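Local coordinates for protein acetone carboxylase alpha subunit (Xanthobacter autotrophicus Py2, PDB 5M45) that serves as the alpha subunit of a multi-protein enzyme assembly and is built around a hydantoinase B/oxoprolinase-type fold, at residues T463-H474 with K513-E521; K311-P319 with Q713-S721. All coordinates share one frame; numbering follows the deposited sequence.

Contact 1 of 2, residues T463-H474 with K513-E521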
loop_
_atom_site.group_PDB
_atom_site.type_symbol
_atom_site.label_atom_id
_atom_site.label_comp_id
_atom_site.label_asym_id
_atom_site.label_seq_id
_atom_site.Cartn_x
_atom_site.Cartn_y
_atom_site.Cartn_z
ATOM N N THR A 463 -26.711 12.757 22.531
ATOM C CA THR A 463 -27.327 13.600 21.484
ATOM C C THR A 463 -27.660 15.000 22.026
ATOM O O THR A 463 -27.792 15.212 23.242
ATOM C CB THR A 463 -28.579 12.966 20.843
ATOM O OG1 THR A 463 -29.675 12.987 21.776
ATOM C CG2 THR A 463 -28.326 11.561 20.407
ATOM N N GLY A 464 -27.754 15.964 21.105
ATOM C CA GLY A 464 -28.121 17.323 21.462
ATOM C C GLY A 464 -29.508 17.439 22.102
ATOM O O GLY A 464 -30.443 16.746 21.706
ATOM N N ALA A 465 -29.631 18.319 23.096
ATOM C CA ALA A 465 -30.935 18.672 23.684
ATOM C C ALA A 465 -31.865 19.343 22.671
ATOM O O ALA A 465 -31.404 19.969 21.691
ATOM C CB ALA A 465 -30.748 19.591 24.875
ATOM N N THR A 466 -33.169 19.226 22.912
ATOM C CA THR A 466 -34.168 19.900 22.070
ATOM C C THR A 466 -34.775 21.108 22.806
ATOM O O THR A 466 -34.412 21.398 23.960
ATOM C CB THR A 466 -35.258 18.905 21.539
ATOM O OG1 THR A 466 -36.346 18.754 22.485
ATOM C CG2 THR A 466 -34.624 17.530 21.213
ATOM N N ALA A 467 -35.692 21.820 22.139
ATOM C CA ALA A 467 -36.392 22.932 22.757
ATOM C C ALA A 467 -37.514 22.483 23.727
ATOM O O ALA A 467 -38.098 23.309 24.407
ATOM C CB ALA A 467 -36.952 23.860 21.713
ATOM N N VAL A 468 -37.740 21.165 23.793
ATOM C CA VAL A 468 -38.843 20.549 24.551
ATOM C C VAL A 468 -38.398 19.542 25.621
ATOM O O VAL A 468 -39.127 19.299 26.569
ATOM C CB VAL A 468 -39.764 19.853 23.480
ATOM C CG1 VAL A 468 -40.748 18.904 24.081
ATOM C CG2 VAL A 468 -40.509 20.948 22.710
ATOM N N GLN A 469 -37.228 18.913 25.438
ATOM C CA GLN A 469 -36.746 17.850 26.337
ATOM C C GLN A 469 -35.234 17.632 26.240
ATOM O O GLN A 469 -34.571 18.091 25.268
ATOM C CB GLN A 469 -37.514 16.541 26.115
ATOM C CG GLN A 469 -37.350 15.872 24.749
ATOM C CD GLN A 469 -38.291 14.669 24.539
ATOM O OE1 GLN A 469 -39.218 14.410 25.332
ATOM N NE2 GLN A 469 -38.063 13.952 23.507
ATOM N N ASP A 470 -34.696 16.933 27.250
ATOM C CA ASP A 470 -33.289 16.550 27.307
ATOM C C ASP A 470 -32.861 15.704 26.117
ATOM O O ASP A 470 -33.682 14.980 25.545
ATOM C CB ASP A 470 -32.988 15.736 28.580
ATOM C CG ASP A 470 -33.140 16.578 29.856
ATOM O OD1 ASP A 470 -33.140 17.839 29.772
ATOM O OD2 ASP A 470 -33.310 15.982 30.951
ATOM N N GLY A 471 -31.576 15.776 25.776
ATOM C CA GLY A 471 -30.984 14.849 24.820
ATOM C C GLY A 471 -30.941 13.423 25.356
ATOM O O GLY A 471 -31.208 13.188 26.535
ATOM N N LEU A 472 -30.645 12.467 24.474
ATOM C CA LEU A 472 -30.487 11.051 24.864
ATOM C C LEU A 472 -29.044 10.706 25.202
ATOM O O LEU A 472 -28.133 11.067 24.461
ATOM C CB LEU A 472 -30.952 10.169 23.709
ATOM C CG LEU A 472 -32.392 10.359 23.261
ATOM C CD1 LEU A 472 -32.611 9.525 21.996
ATOM C CD2 LEU A 472 -33.380 9.912 24.338
ATOM N N SER A 473 -28.842 9.999 26.316
ATOM C CA SER A 473 -27.480 9.587 26.709
ATOM C C SER A 473 -27.085 8.302 25.928
ATOM O O SER A 473 -27.955 7.439 25.638
ATOM C CB SER A 473 -27.364 9.396 28.222
ATOM O OG SER A 473 -27.660 10.592 28.924
ATOM N N HIS A 474 -25.793 8.197 25.606
ATOM C CA HIS A 474 -25.166 6.963 25.053
ATOM C C HIS A 474 -26.029 6.282 23.982
ATOM O O HIS A 474 -26.423 5.098 24.108
ATOM C CB HIS A 474 -24.766 5.985 26.183
ATOM C CG HIS A 474 -25.862 5.682 27.156
ATOM N ND1 HIS A 474 -26.931 4.899 26.843
ATOM C CD2 HIS A 474 -26.098 6.144 28.408
ATOM C CE1 HIS A 474 -27.786 4.872 27.851
ATOM N NE2 HIS A 474 -27.302 5.630 28.821
ATOM N N LYS A 513 -31.178 24.531 30.161
ATOM C CA LYS A 513 -32.578 24.306 30.532
ATOM C C LYS A 513 -32.996 22.831 30.272
ATOM O O LYS A 513 -33.615 22.167 31.133
ATOM C CB LYS A 513 -33.504 25.237 29.762
ATOM C CG LYS A 513 -34.885 25.243 30.375
ATOM C CD LYS A 513 -35.964 25.114 29.325
ATOM C CE LYS A 513 -36.437 26.424 28.879
ATOM N NZ LYS A 513 -37.899 26.288 28.527
ATOM N N TYR A 514 -32.644 22.360 29.083
ATOM C CA TYR A 514 -32.633 20.933 28.738
ATOM C C TYR A 514 -31.152 20.542 28.531
ATOM O O TYR A 514 -30.372 21.233 27.845
ATOM C CB TYR A 514 -33.543 20.613 27.518
ATOM C CG TYR A 514 -34.979 20.986 27.796
ATOM C CD1 TYR A 514 -35.732 20.290 28.769
ATOM C CD2 TYR A 514 -35.592 22.073 27.151
ATOM C CE1 TYR A 514 -37.033 20.671 29.074
ATOM C CE2 TYR A 514 -36.906 22.438 27.438
ATOM C CZ TYR A 514 -37.613 21.757 28.399
ATOM O OH TYR A 514 -38.925 22.133 28.706
ATOM N N ARG A 515 -30.771 19.451 29.184
ATOM C CA ARG A 515 -29.390 18.973 29.236
ATOM C C ARG A 515 -29.131 18.090 28.021
ATOM O O ARG A 515 -30.002 17.286 27.634
ATOM C CB ARG A 515 -29.177 18.168 30.547
ATOM C CG ARG A 515 -27.783 17.586 30.708
ATOM C CD ARG A 515 -27.604 16.650 31.926
ATOM N NE ARG A 515 -28.676 15.720 32.245
ATOM C CZ ARG A 515 -29.055 14.654 31.530
ATOM N NH1 ARG A 515 -28.483 14.307 30.371
ATOM N NH2 ARG A 515 -30.030 13.901 31.990
ATOM N N GLY A 516 -27.964 18.250 27.401
ATOM C CA GLY A 516 -27.519 17.306 26.392
ATOM C C GLY A 516 -27.332 15.891 26.961
ATOM O O GLY A 516 -27.108 15.702 28.176
ATOM N N GLY A 517 -27.431 14.895 26.085
ATOM C CA GLY A 517 -27.199 13.523 26.492
ATOM C C GLY A 517 -25.790 13.333 27.063
ATOM O O GLY A 517 -24.802 13.897 26.536
ATOM N N CYS A 518 -25.680 12.559 28.141
ATOM C CA CYS A 518 -24.367 12.138 28.615
ATOM C C CYS A 518 -23.769 11.079 27.680
ATOM O O CYS A 518 -24.497 10.351 26.979
ATOM C CB CYS A 518 -24.433 11.602 30.052
ATOM S SG CYS A 518 -24.678 12.901 31.281
ATOM N N GLY A 519 -22.442 10.999 27.673
ATOM C CA GLY A 519 -21.767 9.832 27.109
ATOM C C GLY A 519 -21.733 8.671 28.125
ATOM O O GLY A 519 -22.542 8.598 29.033
ATOM N N PHE A 520 -20.791 7.746 27.928
ATOM C CA PHE A 520 -20.524 6.644 28.875
ATOM C C PHE A 520 -19.040 6.314 28.830
ATOM O O PHE A 520 -18.307 6.905 28.057
ATOM C CB PHE A 520 -21.430 5.401 28.643
ATOM C CG PHE A 520 -21.060 4.533 27.452
ATOM C CD1 PHE A 520 -21.268 4.967 26.147
ATOM C CD2 PHE A 520 -20.548 3.241 27.649
ATOM C CE1 PHE A 520 -20.938 4.142 25.048
ATOM C CE2 PHE A 520 -20.241 2.415 26.569
ATOM C CZ PHE A 520 -20.420 2.872 25.265
ATOM N N GLU A 521 -18.604 5.426 29.715
ATOM C CA GLU A 521 -17.205 5.057 29.821
ATOM C C GLU A 521 -17.076 3.585 30.161
ATOM O O GLU A 521 -17.966 2.995 30.795
ATOM C CB GLU A 521 -16.462 5.911 30.861
ATOM C CG GLU A 521 -17.010 5.775 32.261
ATOM C CD GLU A 521 -16.542 6.852 33.230
ATOM O OE1 GLU A 521 -17.330 7.253 34.155
ATOM O OE2 GLU A 521 -15.377 7.307 33.102
HETATM O O HOH W 1 -37.669 25.941 25.291
HETATM O O HOH W 2 -30.055 12.009 28.846
#
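Y514 lies beneath the peptide joining V468 and Q469, whose amide (Q469 N) sits 3.7 Å above the ring centre. With CG anti to its carbonyl carbon (chi1 -60°), the ring swings under the ST turn and ST motif made by T466 OG1 with V468 N and Q469 N respectively, while D470 OD1 meets the ring edge. R515 is gripped twice through its backbone: its N donates to D470 OD1 (2.9 Å), entering from above the carboxylate plane, and its O receives G471 N at 2.9 Å. Its guanidinium bends back onto G516 O and uses water 2 to reach G471 O and S473 OG. D470 OD2 stands 4.0 Å from R515 NH2, over the guanidinium face, an attraction of charge alone; D470 pairs more strongly with R634, and R515 with D642. G517 N then donates almost straight to T463 O (2.9 Å, 167°), and its CA touches L472 O. C518 bonds to two successive residues: its N donates to S473 OG (2.9 Å) and its O accepts from H474 N (2.9 Å). F520 CD1 rests 3.6 Å from H474 CB as strand 520-526 enters its sheet between strands 497-504 and 617-621, with I504 of the former against H474.

Contact 2 of 2, residues K311-P319 with Q713-S721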
loop_
_atom_site.group_PDB
_atom_site.type_symbol
_atom_site.label_atom_id
_atom_site.label_comp_id
_atom_site.label_asym_id
_atom_site.label_seq_id
_atom_site.Cartn_x
_atom_site.Cartn_y
_atom_site.Cartn_z
ATOM N N LYS A 311 5.246 18.021 13.142
ATOM C CA LYS A 311 5.259 18.219 14.591
ATOM C C LYS A 311 4.902 19.643 14.958
ATOM O O LYS A 311 5.784 20.481 15.176
ATOM C CB LYS A 311 6.593 17.865 15.221
ATOM C CG LYS A 311 6.950 16.408 15.195
ATOM C CD LYS A 311 6.205 15.547 16.213
ATOM C CE LYS A 311 6.604 15.816 17.676
ATOM N NZ LYS A 311 5.473 15.271 18.516
ATOM N N LEU A 312 3.598 19.897 15.053
ATOM C CA LEU A 312 3.073 21.196 15.491
ATOM C C LEU A 312 1.627 21.063 15.929
ATOM O O LEU A 312 0.904 20.115 15.505
ATOM C CB LEU A 312 3.204 22.274 14.395
ATOM C CG LEU A 312 2.240 22.285 13.200
ATOM C CD1 LEU A 312 2.165 23.660 12.561
ATOM C CD2 LEU A 312 2.602 21.231 12.162
ATOM N N ASP A 313 1.208 22.018 16.753
ATOM C CA ASP A 313 -0.183 22.141 17.228
ATOM C C ASP A 313 -1.000 22.976 16.249
ATOM O O ASP A 313 -0.582 24.081 15.928
ATOM C CB ASP A 313 -0.203 22.817 18.606
ATOM C CG ASP A 313 0.302 21.902 19.749
ATOM O OD1 ASP A 313 0.219 20.668 19.682
ATOM O OD2 ASP A 313 0.768 22.458 20.780
ATOM N N THR A 314 -2.113 22.433 15.740
ATOM C CA THR A 314 -3.032 23.187 14.900
ATOM C C THR A 314 -4.504 22.990 15.356
ATOM O O THR A 314 -4.825 22.096 16.167
ATOM C CB THR A 314 -2.931 22.841 13.391
ATOM O OG1 THR A 314 -3.245 21.451 13.142
ATOM C CG2 THR A 314 -1.547 23.187 12.827
ATOM N N ILE A 315 -5.374 23.862 14.815
ATOM C CA ILE A 315 -6.797 23.897 15.079
ATOM C C ILE A 315 -7.555 23.936 13.731
ATOM O O ILE A 315 -7.266 24.786 12.848
ATOM C CB ILE A 315 -7.191 25.146 15.912
ATOM C CG1 ILE A 315 -6.463 25.143 17.262
ATOM C CG2 ILE A 315 -8.710 25.224 16.114
ATOM C CD1 ILE A 315 -6.659 26.377 18.112
ATOM N N MET A 316 -8.524 23.027 13.589
ATOM C CA MET A 316 -9.450 23.051 12.445
ATOM C C MET A 316 -10.467 24.218 12.624
ATOM O O MET A 316 -10.992 24.410 13.734
ATOM C CB MET A 316 -10.216 21.714 12.373
ATOM C CG MET A 316 -11.166 21.581 11.172
ATOM S SD MET A 316 -12.743 22.467 11.286
ATOM C CE MET A 316 -13.665 21.374 12.366
ATOM N N HIS A 317 -10.726 24.932 11.533
ATOM C CA HIS A 317 -11.697 26.034 11.424
ATOM C C HIS A 317 -12.706 25.726 10.280
ATOM O O HIS A 317 -12.299 25.465 9.129
ATOM C CB HIS A 317 -10.927 27.325 11.135
ATOM C CG HIS A 317 -11.758 28.555 10.999
ATOM N ND1 HIS A 317 -11.477 29.537 10.066
ATOM C CD2 HIS A 317 -12.856 28.982 11.674
ATOM C CE1 HIS A 317 -12.386 30.497 10.148
ATOM N NE2 HIS A 317 -13.238 30.178 11.112
ATOM N N ALA A 318 -14.012 25.742 10.605
ATOM C CA ALA A 318 -15.084 25.518 9.624
ATOM C C ALA A 318 -16.268 26.486 9.810
ATOM O O ALA A 318 -17.288 26.126 10.420
ATOM C CB ALA A 318 -15.581 24.058 9.703
ATOM N N PRO A 319 -16.127 27.729 9.306
ATOM C CA PRO A 319 -17.247 28.646 9.319
ATOM C C PRO A 319 -18.215 28.317 8.152
ATOM O O PRO A 319 -17.767 27.868 7.110
ATOM C CB PRO A 319 -16.578 30.011 9.079
ATOM C CG PRO A 319 -15.429 29.695 8.195
ATOM C CD PRO A 319 -14.949 28.324 8.634
ATOM N N GLN A 713 -0.846 27.929 17.778
ATOM C CA GLN A 713 -1.961 27.217 17.162
ATOM C C GLN A 713 -3.123 28.153 16.754
ATOM O O GLN A 713 -3.720 27.939 15.704
ATOM C CB GLN A 713 -2.454 26.039 18.031
ATOM C CG GLN A 713 -3.141 26.386 19.350
ATOM C CD GLN A 713 -2.213 26.784 20.487
ATOM O OE1 GLN A 713 -0.988 26.790 20.387
ATOM N NE2 GLN A 713 -2.807 27.131 21.598
ATOM N N VAL A 714 -3.398 29.195 17.540
ATOM C CA VAL A 714 -4.417 30.179 17.181
ATOM C C VAL A 714 -3.967 31.027 15.955
ATOM O O VAL A 714 -4.714 31.205 14.975
ATOM C CB VAL A 714 -4.771 31.077 18.383
ATOM C CG1 VAL A 714 -5.736 32.192 17.984
ATOM C CG2 VAL A 714 -5.384 30.255 19.501
ATOM N N ARG A 715 -2.733 31.518 15.998
ATOM C CA ARG A 715 -2.210 32.324 14.877
ATOM C C ARG A 715 -2.094 31.539 13.568
ATOM O O ARG A 715 -2.390 32.095 12.512
ATOM C CB ARG A 715 -0.889 32.955 15.251
ATOM C CG ARG A 715 -1.098 34.018 16.316
ATOM C CD ARG A 715 0.172 34.732 16.656
ATOM N NE ARG A 715 0.835 33.976 17.710
ATOM C CZ ARG A 715 2.100 33.624 17.719
ATOM N NH1 ARG A 715 2.933 33.959 16.747
ATOM N NH2 ARG A 715 2.539 32.939 18.746
ATOM N N GLN A 716 -1.664 30.285 13.624
ATOM C CA GLN A 716 -1.580 29.473 12.401
ATOM C C GLN A 716 -2.967 29.286 11.771
ATOM O O GLN A 716 -3.091 29.397 10.538
ATOM C CB GLN A 716 -0.938 28.107 12.676
ATOM C CG GLN A 716 -0.586 27.320 11.429
ATOM C CD GLN A 716 -1.801 26.623 10.794
ATOM O OE1 GLN A 716 -2.767 26.274 11.479
ATOM N NE2 GLN A 716 -1.741 26.421 9.477
ATOM N N MET A 717 -3.983 29.034 12.593
ATOM C CA MET A 717 -5.372 28.875 12.103
ATOM C C MET A 717 -5.880 30.112 11.326
ATOM O O MET A 717 -6.348 29.979 10.176
ATOM C CB MET A 717 -6.314 28.536 13.261
ATOM C CG MET A 717 -7.749 28.242 12.858
ATOM S SD MET A 717 -8.945 28.388 14.223
ATOM C CE MET A 717 -9.179 30.194 14.304
ATOM N N PHE A 718 -5.755 31.288 11.928
ATOM C CA PHE A 718 -6.120 32.540 11.225
ATOM C C PHE A 718 -5.261 32.778 9.982
ATOM O O PHE A 718 -5.812 33.062 8.909
ATOM C CB PHE A 718 -6.085 33.760 12.169
ATOM C CG PHE A 718 -7.237 33.788 13.164
ATOM C CD1 PHE A 718 -8.549 33.986 12.729
ATOM C CD2 PHE A 718 -7.018 33.591 14.521
ATOM C CE1 PHE A 718 -9.595 34.027 13.636
ATOM C CE2 PHE A 718 -8.068 33.595 15.430
ATOM C CZ PHE A 718 -9.359 33.839 14.980
ATOM N N ALA A 719 -3.937 32.583 10.059
ATOM C CA ALA A 719 -3.103 32.867 8.886
ATOM C C ALA A 719 -3.464 32.000 7.684
ATOM O O ALA A 719 -3.535 32.505 6.556
ATOM C CB ALA A 719 -1.633 32.748 9.202
ATOM N N ALA A 720 -3.676 30.708 7.919
ATOM C CA ALA A 720 -4.012 29.777 6.829
ATOM C C ALA A 720 -5.431 30.067 6.258
ATOM O O ALA A 720 -5.629 30.046 5.035
ATOM C CB ALA A 720 -3.917 28.337 7.313
ATOM N N SER A 721 -6.375 30.353 7.146
ATOM C CA SER A 721 -7.754 30.711 6.786
ATOM C C SER A 721 -7.809 32.009 5.914
ATOM O O SER A 721 -8.519 32.083 4.915
ATOM C CB SER A 721 -8.614 30.836 8.051
ATOM O OG SER A 721 -8.763 29.571 8.759
HETATM O O HOH W 3 0.453 24.938 21.796
HETATM O O HOH W 4 -5.344 25.227 11.075
HETATM O O HOH W 5 -3.831 26.081 13.787
#
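I315 and M717 form the apolar centre of this strand-on-helix contact, with I315 CG2 3.7 Å from M717 SD. The other branch of I315 ends in CD1, which reaches Q713 CG at 3.7 Å and also leans towards V714 CG2. Further along the strand M717 CG packs 3.7 Å from H317 CB, and M717 SD lies 5.0 Å from the centroid of the H317 ring, oblique to it. P319 CD sits over the centre of one face of that ring.

The direct polar link is between H317 and S721. With CG anti to the backbone N (chi1 -180°), H317 projects towards the helix, and its ND1 donates within the ring plane to S721 OG (3.0 Å, 159°). That hydroxyl in turn donates to M717 O at 2.8 Å, approaching from the face of the carbonyl opposite S721 N. With ND1 held by S721 and NE2 by an aromatic side chain of another protein in the assembly, the rotation of the imidazole is probably fixed.

Three waters bridge the segments. Water 3 donates to both D313 OD2 and Q713 OE1, the latter at 2.7 Å, while D313 OD1 accepts from the backbone N of A299. Water 5 accepts from I315 N beside Q713 O and Q716 OE1, and water 4 lies between I315 O and the same amide oxygen; Q716 NE2 turns instead to E746.

Helix segment 713-721 and strand segment 313-319 cross at -46°; they belong to helix 712-724 and strand 313-324. That strand lies between strands 286-297 and 330-333; F293 of the former meets M717, and F728 of helix 726-735 meets H317 and S721. M316 points away from helix 712-724, onto F403 and S406 of helix 401-422, and A318 also touches that helix, at A407.

Both contacts are buried, yet they belong to different parts of the fold: their centres are 30 Å apart and their nearest atoms about 17 Å, so they do not touch. Contact 1 joins a loop to a mostly irregular segment that ends in a strand of an antiparallel sheet, whereas contact 2 brings onto a strand of a mixed sheet a helix 394 positions further along the chain, an interval that includes all of contact 1. The chemistry follows: extended loops side by side exchange mostly backbone hydrogen bonds, while helix and strand meet through side chains, with one direct hydrogen bond. Water bridges occur in both. Contact 1 borders two chains of other proteins, contact 2 one.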